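Local coordinates for uncharacterized protein (Acinetobacter baumannii, PDB 5D66) that is of unknown function but folds as an ankyrin repeat domain, a scaffold that in other proteins commonly serves to bind protein partners, at residues A[104-109]-A[120-125]; A[126-131]-A[162-167]; A[38-43]-A[54-59]. All blocks are in the same frame, centred on the assembly; numbering follows the deposited sequence.

Overall arrangement
Contacts 1 and 3 are closely similar arrangements in two parts of the ankyrin stack: each joins the first helix of a helix-turn-helix pair to the second through buried leucines, with no hydrogen bond across. They differ in the isoleucine, which L106 only skirts in contact 1 but L40 meets with both methyls in contact 3. Their centres are about 21 Å apart and they do not touch. Contact 2 is at the surface and brings together two loops, each following a second helix, through a side-chain amide, a water and one small apolar touch. It adjoins contact 1, where T104 packs on V126 and H130, and lies across the chain's centre from contact 3.

Contact 1: residues A[104-109]-A[120-125]; sequences TALIPA and TLIAAG
L121 lays its CD1 methyl over the turn leading into helix 106-111 and its first residues, overlapping A105, L106 and A109. The segments belong to the two antiparallel helices of an ankyrin helix-turn-helix, and the CA atoms of L106 and L121 are the nearest across the pair, 6.1 Å apart. L121 CD1 meets backbone as well as side chain: its closest touch is A105 O at 3.6 Å, and it is 3.7 Å from L106 CA and 4.0 Å from A105 CB; the small alanines at 105 and 109 allow this close approach. L106 runs the other way, its CG anti to the backbone N (chi1 177°), which brings CD1 alongside L121 CB at 4.1 Å and toward the flank of I122. The two leucines thus slide past one another in opposite directions. Y73 of helix 72-79 touches both A105 and L121, while L159 of helix 150-162 meets L106 and I122, so the pair is packed against helices before and after it in the chain. G125, with positive phi, ends helix 115-124 in a Schellman motif. In the turn that leads into the other helix T104 OG1 accepts a weak, bent capping bond from L106 N, 3.3 Å long.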
loop_
_atom_site.group_PDB
_atom_site.type_symbol
_atom_site.label_atom_id
_atom_site.label_comp_id
_atom_site.label_asym_id
_atom_site.label_seq_id
_atom_site.Cartn_x
_atom_site.Cartn_y
_atom_site.Cartn_z
ATOM N N THR A 104 6.782 -2.115 -2.366
ATOM C CA THR A 104 5.679 -2.791 -1.759
ATOM C C THR A 104 4.580 -1.807 -1.358
ATOM O O THR A 104 4.779 -0.603 -1.428
ATOM C CB THR A 104 6.158 -3.491 -0.490
ATOM O OG1 THR A 104 6.562 -2.448 0.405
ATOM C CG2 THR A 104 7.259 -4.478 -0.693
ATOM N N ALA A 105 3.446 -2.320 -0.896
ATOM C CA ALA A 105 2.386 -1.446 -0.382
ATOM C C ALA A 105 2.834 -0.659 0.856
ATOM O O ALA A 105 2.288 0.386 1.172
ATOM C CB ALA A 105 1.120 -2.253 -0.090
ATOM N N LEU A 106 3.782 -1.228 1.604
ATOM C CA LEU A 106 4.257 -0.604 2.819
ATOM C C LEU A 106 4.990 0.681 2.597
ATOM O O LEU A 106 4.914 1.598 3.429
ATOM C CB LEU A 106 5.141 -1.594 3.593
ATOM C CG LEU A 106 5.792 -1.155 4.836
ATOM C CD1 LEU A 106 4.715 -0.683 5.888
ATOM C CD2 LEU A 106 6.633 -2.229 5.442
ATOM N N ILE A 107 5.765 0.776 1.539
ATOM C CA ILE A 107 6.629 1.950 1.318
ATOM C C ILE A 107 5.773 3.230 1.154
ATOM O O ILE A 107 6.015 4.213 1.888
ATOM C CB ILE A 107 7.655 1.731 0.213
ATOM C CG1 ILE A 107 8.602 0.587 0.617
ATOM C CG2 ILE A 107 8.440 3.038 0.024
ATOM C CD1 ILE A 107 9.624 0.252 -0.399
ATOM N N PRO A 108 4.758 3.265 0.273
ATOM C CA PRO A 108 3.928 4.480 0.194
ATOM C C PRO A 108 3.130 4.727 1.442
ATOM O O PRO A 108 2.868 5.886 1.810
ATOM C CB PRO A 108 3.078 4.257 -1.049
ATOM C CG PRO A 108 3.053 2.761 -1.228
ATOM C CD PRO A 108 4.452 2.360 -0.849
ATOM N N ALA A 109 2.700 3.685 2.162
ATOM C CA ALA A 109 1.977 3.880 3.410
ATOM C C ALA A 109 2.871 4.626 4.400
ATOM O O ALA A 109 2.428 5.570 5.085
ATOM C CB ALA A 109 1.535 2.560 3.955
ATOM N N THR A 120 -0.615 -2.467 10.049
ATOM C CA THR A 120 -1.318 -3.570 9.416
ATOM C C THR A 120 -0.425 -4.333 8.464
ATOM O O THR A 120 -0.427 -5.584 8.455
ATOM C CB THR A 120 -2.571 -3.046 8.732
ATOM O OG1 THR A 120 -3.489 -2.501 9.730
ATOM C CG2 THR A 120 -3.328 -4.115 7.945
ATOM N N LEU A 121 0.295 -3.627 7.616
ATOM C CA LEU A 121 1.182 -4.249 6.650
ATOM C C LEU A 121 2.371 -4.935 7.280
ATOM O O LEU A 121 2.786 -5.986 6.826
ATOM C CB LEU A 121 1.570 -3.246 5.573
ATOM C CG LEU A 121 0.402 -2.820 4.646
ATOM C CD1 LEU A 121 0.868 -1.625 3.811
ATOM C CD2 LEU A 121 -0.047 -3.888 3.740
ATOM N N ILE A 122 2.953 -4.315 8.328
ATOM C CA ILE A 122 3.985 -4.981 9.088
ATOM C C ILE A 122 3.468 -6.313 9.644
ATOM O O ILE A 122 4.125 -7.354 9.519
ATOM C CB ILE A 122 4.526 -4.086 10.213
ATOM C CG1 ILE A 122 5.366 -2.936 9.631
ATOM C CG2 ILE A 122 5.343 -4.896 11.186
ATOM C CD1 ILE A 122 5.690 -1.873 10.672
ATOM N N ALA A 123 2.305 -6.260 10.274
ATOM C CA ALA A 123 1.711 -7.448 10.891
ATOM C C ALA A 123 1.441 -8.544 9.865
ATOM O O ALA A 123 1.563 -9.734 10.194
ATOM C CB ALA A 123 0.424 -7.114 11.626
ATOM N N ALA A 124 1.050 -8.152 8.643
ATOM C CA ALA A 124 0.783 -9.110 7.602
ATOM C C ALA A 124 2.012 -9.833 7.052
ATOM O O ALA A 124 1.893 -10.898 6.477
ATOM C CB ALA A 124 0.055 -8.435 6.429
ATOM N N GLY A 125 3.181 -9.191 7.208
ATOM C CA GLY A 125 4.431 -9.749 6.715
ATOM C C GLY A 125 5.041 -9.080 5.540
ATOM O O GLY A 125 5.948 -9.667 4.935
#

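Contact 2: residues A[126-131]-A[162-167]; sequences VNVNHV and AGANPN
Neither segment is regular helix or strand: 126-131 makes a type I beta turn from N127 to H130, 162-167 leaves helix 150-162 through a Schellman motif at G163, and the two come nearest at V128 and A164, 5.4 Å between CA atoms. Both loops follow the second helix of a helical pair in the ankyrin stack and run side by side there. V128 points toward the other loop, and its CG2 branch, set between its own backbone N and carbonyl carbon, presses on A164 CA at 3.5 Å and lies 3.9 Å from A164 CB. L159 lies against both V128 and A164, tying this apolar touch to helix 150-162.

N129 supplies the polar half. Its CG stands anti to the carbonyl carbon (chi1 -71°), and from there the amide reaches across to the next loop. N165 N donates to N129 OD1 over 2.9 Å, nearly straight at 175°, lying in the carbonyl plane on a lone pair. A water donates to the same OD1 at 3.1 Å and to N165 O at 2.8 Å, a second link between the residues. The amides of N129 and N165 are turned 73° apart and do not stack. Each loop also carries an Asx turn: N127 OD1 accepts from N129 N with the donor well above its carbonyl plane, and N165 OD1 accepts from N167 N at 2.8 Å. The asparagines therefore work in relay, N127 fixing the backbone of N129, whose OD1 holds the backbone of N165, whose own OD1 holds N167. Because neutral amides and main-chain groups do the work, the join between these loops is directional and needs no charge pair.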
loop_
_atom_site.group_PDB
_atom_site.type_symbol
_atom_site.label_atom_id
_atom_site.label_comp_id
_atom_site.label_asym_id
_atom_site.label_seq_id
_atom_site.Cartn_x
_atom_site.Cartn_y
_atom_site.Cartn_z
ATOM N N VAL A 126 4.614 -7.894 5.131
ATOM C CA VAL A 126 5.326 -7.217 4.037
ATOM C C VAL A 126 6.782 -7.023 4.476
ATOM O O VAL A 126 7.050 -6.594 5.597
ATOM C CB VAL A 126 4.635 -5.880 3.700
ATOM C CG1 VAL A 126 5.408 -5.187 2.577
ATOM C CG2 VAL A 126 3.190 -6.094 3.220
ATOM N N ASN A 127 7.715 -7.230 3.556
ATOM C CA ASN A 127 9.142 -7.196 3.882
ATOM C C ASN A 127 9.563 -5.760 4.200
ATOM O O ASN A 127 9.691 -4.921 3.267
ATOM C CB ASN A 127 9.898 -7.746 2.703
ATOM C CG ASN A 127 11.419 -7.664 2.844
ATOM O OD1 ASN A 127 11.948 -7.253 3.872
ATOM N ND2 ASN A 127 12.103 -8.015 1.791
ATOM N N VAL A 128 9.862 -5.474 5.449
ATOM C CA VAL A 128 10.248 -4.138 5.849
ATOM C C VAL A 128 11.546 -3.686 5.190
ATOM O O VAL A 128 11.825 -2.477 5.118
ATOM C CB VAL A 128 10.338 -3.998 7.377
ATOM C CG1 VAL A 128 8.974 -4.136 8.011
ATOM C CG2 VAL A 128 11.342 -4.927 7.979
ATOM N N ASN A 129 12.397 -4.615 4.761
ATOM C CA ASN A 129 13.683 -4.287 4.168
ATOM C C ASN A 129 13.683 -4.144 2.615
ATOM O O ASN A 129 14.720 -3.979 2.014
ATOM C CB ASN A 129 14.755 -5.280 4.607
ATOM C CG ASN A 129 15.124 -5.091 6.060
ATOM O OD1 ASN A 129 15.123 -3.976 6.590
ATOM N ND2 ASN A 129 15.466 -6.178 6.730
ATOM N N HIS A 130 12.490 -4.203 2.020
ATOM C CA HIS A 130 12.411 -4.052 0.578
ATOM C C HIS A 130 12.838 -2.655 0.132
ATOM O O HIS A 130 12.494 -1.655 0.737
ATOM C CB HIS A 130 10.960 -4.252 0.124
ATOM C CG HIS A 130 10.734 -4.280 -1.338
ATOM N ND1 HIS A 130 10.609 -5.432 -2.071
ATOM C CD2 HIS A 130 10.534 -3.259 -2.176
ATOM C CE1 HIS A 130 10.435 -5.078 -3.342
ATOM N NE2 HIS A 130 10.461 -3.771 -3.438
ATOM N N VAL A 131 13.606 -2.612 -0.945
ATOM C CA VAL A 131 14.116 -1.380 -1.533
ATOM C C VAL A 131 13.470 -1.129 -2.906
ATOM O O VAL A 131 13.471 -1.976 -3.785
ATOM C CB VAL A 131 15.666 -1.454 -1.764
ATOM C CG1 VAL A 131 16.191 -0.129 -2.261
ATOM C CG2 VAL A 131 16.394 -1.848 -0.502
ATOM N N ALA A 162 9.797 -3.820 14.502
ATOM C CA ALA A 162 9.493 -4.983 13.686
ATOM C C ALA A 162 10.728 -5.640 13.121
ATOM O O ALA A 162 10.599 -6.739 12.629
ATOM C CB ALA A 162 8.525 -4.612 12.595
ATOM N N GLY A 163 11.867 -4.954 13.130
ATOM C CA GLY A 163 13.076 -5.543 12.630
ATOM C C GLY A 163 13.658 -4.965 11.361
ATOM O O GLY A 163 14.480 -5.615 10.765
ATOM N N ALA A 164 13.222 -3.779 10.970
ATOM C CA ALA A 164 13.805 -3.147 9.808
ATOM C C ALA A 164 15.289 -2.873 10.126
ATOM O O ALA A 164 15.651 -2.352 11.175
ATOM C CB ALA A 164 13.116 -1.850 9.470
ATOM N N ASN A 165 16.143 -3.105 9.136
ATOM C CA ASN A 165 17.560 -2.865 9.274
ATOM C C ASN A 165 17.797 -1.358 9.265
ATOM O O ASN A 165 17.527 -0.704 8.267
ATOM C CB ASN A 165 18.282 -3.560 8.124
ATOM C CG ASN A 165 19.778 -3.455 8.199
ATOM O OD1 ASN A 165 20.321 -2.555 8.837
ATOM N ND2 ASN A 165 20.478 -4.371 7.534
ATOM N N PRO A 166 18.311 -0.771 10.348
ATOM C CA PRO A 166 18.477 0.668 10.384
ATOM C C PRO A 166 19.662 1.186 9.604
ATOM O O PRO A 166 19.853 2.389 9.521
ATOM C CB PRO A 166 18.690 0.917 11.852
ATOM C CG PRO A 166 19.452 -0.314 12.338
ATOM C CD PRO A 166 18.742 -1.419 11.588
ATOM N N ASN A 167 20.470 0.273 9.030
ATOM C CA ASN A 167 21.667 0.610 8.284
ATOM C C ASN A 167 21.569 0.432 6.801
ATOM O O ASN A 167 22.570 0.563 6.111
ATOM C CB ASN A 167 22.865 -0.148 8.898
ATOM C CG ASN A 167 23.141 0.369 10.310
ATOM O OD1 ASN A 167 23.214 1.566 10.491
ATOM N ND2 ASN A 167 23.236 -0.493 11.292
HETATM O O HOH W 1 15.378 -0.934 6.532
#

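Contact 3: residues A[38-43]-A[54-59]; sequences TALMVA and MLIEAG
L55, L40 and I56 bury the largest areas in this contact, which packs together the two antiparallel helices of an ankyrin helix-turn-helix, 39-45 and 49-57. L55 points from the second helix toward the first and inserts CD1 against the opening turn of helix 39-45. There CD1 lies 3.7 Å from L40 CA and is flanked by A39 and A43, whose CB atoms are each 4.3 Å from it; two alanines a turn apart on the same helix make the shallow seat for the methyl.

L40 takes the opposite course, its CG anti to the backbone N (chi1 175°), and its forked end slants across I56. Both branches touch: L40 CD2 is 3.7 Å from I56 CG1, and L40 CD1 is 3.9 Å from the same atom. The I56 CB bond itself does not point at the first helix; it is the CG1 arm, anti to the carbonyl carbon, that closes the gap. Neighbouring elements add to the packing, with L7 and A11 of helix 6-12 against A39, P72 of helix 72-79 against L40, and H91 against I56.

Helix 39-45 is capped at its start by T38, whose OG1 accepts from M41 N at 3.1 Å and 159°, and the second helix ends at G59 in a Schellman motif. Across the pair itself there is no hydrogen bond, so the helices are held here by the fit of leucine, isoleucine and alanine carbon, while the polar bonds here lie within each helix, in its main chain, at the T38 cap and the Schellman end, not across the pair.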
loop_
_atom_site.group_PDB
_atom_site.type_symbol
_atom_site.label_atom_id
_atom_site.label_comp_id
_atom_site.label_asym_id
_atom_site.label_seq_id
_atom_site.Cartn_x
_atom_site.Cartn_y
_atom_site.Cartn_z
ATOM N N THR A 38 -9.922 -3.586 -14.107
ATOM C CA THR A 38 -10.951 -4.413 -13.547
ATOM C C THR A 38 -11.978 -3.555 -12.768
ATOM O O THR A 38 -11.671 -2.462 -12.286
ATOM C CB THR A 38 -10.422 -5.517 -12.637
ATOM O OG1 THR A 38 -9.930 -4.906 -11.454
ATOM C CG2 THR A 38 -9.368 -6.371 -13.280
ATOM N N ALA A 39 -13.155 -4.126 -12.538
ATOM C CA ALA A 39 -14.171 -3.452 -11.793
ATOM C C ALA A 39 -13.724 -3.262 -10.334
ATOM O O ALA A 39 -14.007 -2.231 -9.705
ATOM C CB ALA A 39 -15.492 -4.144 -11.882
ATOM N N LEU A 40 -13.021 -4.259 -9.772
ATOM C CA LEU A 40 -12.507 -4.080 -8.419
ATOM C C LEU A 40 -11.478 -2.939 -8.360
ATOM O O LEU A 40 -11.459 -2.192 -7.389
ATOM C CB LEU A 40 -11.888 -5.384 -7.906
ATOM C CG LEU A 40 -11.205 -5.276 -6.529
ATOM C CD1 LEU A 40 -12.179 -4.838 -5.440
ATOM C CD2 LEU A 40 -10.531 -6.593 -6.148
HETATM N N MSE A 41 -10.641 -2.776 -9.381
HETATM C CA MSE A 41 -9.717 -1.643 -9.405
HETATM C C MSE A 41 -10.494 -0.326 -9.413
HETATM O O MSE A 41 -10.155 0.605 -8.650
HETATM C CB MSE A 41 -8.780 -1.748 -10.565
HETATM C CG MSE A 41 -7.635 -0.745 -10.460
HETATM SE SE MSE A 41 -6.399 -1.045 -8.969
HETATM C CE MSE A 41 -6.756 0.501 -7.888
ATOM N N VAL A 42 -11.566 -0.235 -10.214
ATOM C CA VAL A 42 -12.419 0.952 -10.246
ATOM C C VAL A 42 -13.004 1.238 -8.875
ATOM O O VAL A 42 -12.965 2.376 -8.370
ATOM C CB VAL A 42 -13.497 0.799 -11.312
ATOM C CG1 VAL A 42 -14.512 1.919 -11.238
ATOM C CG2 VAL A 42 -12.861 0.740 -12.706
ATOM N N ALA A 43 -13.541 0.217 -8.207
ATOM C CA ALA A 43 -14.117 0.393 -6.864
ATOM C C ALA A 43 -13.059 0.853 -5.884
ATOM O O ALA A 43 -13.303 1.706 -5.023
ATOM C CB ALA A 43 -14.745 -0.889 -6.377
HETATM N N MSE A 54 -18.040 -6.906 -2.129
HETATM C CA MSE A 54 -18.836 -7.822 -2.937
HETATM C C MSE A 54 -17.986 -8.447 -4.032
HETATM O O MSE A 54 -18.065 -9.643 -4.293
HETATM C CB MSE A 54 -20.040 -7.094 -3.493
HETATM C CG MSE A 54 -20.960 -7.985 -4.279
HETATM SE SE MSE A 54 -22.584 -7.102 -4.836
HETATM C CE MSE A 54 -23.527 -7.444 -3.217
ATOM N N LEU A 55 -17.160 -7.644 -4.668
ATOM C CA LEU A 55 -16.311 -8.145 -5.781
ATOM C C LEU A 55 -15.242 -9.126 -5.294
ATOM O O LEU A 55 -15.007 -10.155 -5.894
ATOM C CB LEU A 55 -15.695 -6.978 -6.549
ATOM C CG LEU A 55 -16.720 -6.119 -7.332
ATOM C CD1 LEU A 55 -16.067 -4.790 -7.718
ATOM C CD2 LEU A 55 -17.289 -6.848 -8.540
ATOM N N ILE A 56 -14.624 -8.770 -4.165
ATOM C CA ILE A 56 -13.639 -9.651 -3.527
ATOM C C ILE A 56 -14.274 -10.958 -3.066
ATOM O O ILE A 56 -13.675 -12.017 -3.333
ATOM C CB ILE A 56 -12.892 -8.933 -2.383
ATOM C CG1 ILE A 56 -12.016 -7.837 -2.948
ATOM C CG2 ILE A 56 -12.051 -9.885 -1.582
ATOM C CD1 ILE A 56 -11.473 -6.853 -1.930
ATOM N N GLU A 57 -15.430 -10.909 -2.447
ATOM C CA GLU A 57 -16.064 -12.147 -2.012
ATOM C C GLU A 57 -16.417 -13.062 -3.209
ATOM O O GLU A 57 -16.409 -14.286 -3.096
ATOM C CB GLU A 57 -17.275 -11.835 -1.150
ATOM C CG GLU A 57 -16.930 -11.339 0.239
ATOM C CD GLU A 57 -16.120 -12.300 1.117
ATOM O OE1 GLU A 57 -16.378 -13.554 1.146
ATOM O OE2 GLU A 57 -15.222 -11.759 1.815
ATOM N N ALA A 58 -16.694 -12.444 -4.364
ATOM C CA ALA A 58 -17.043 -13.174 -5.561
ATOM C C ALA A 58 -15.796 -13.622 -6.364
ATOM O O ALA A 58 -15.929 -14.195 -7.397
ATOM C CB ALA A 58 -17.981 -12.360 -6.384
ATOM N N GLY A 59 -14.600 -13.319 -5.875
ATOM C CA GLY A 59 -13.371 -13.834 -6.425
ATOM C C GLY A 59 -12.518 -12.918 -7.274
ATOM O O GLY A 59 -11.562 -13.374 -7.925
#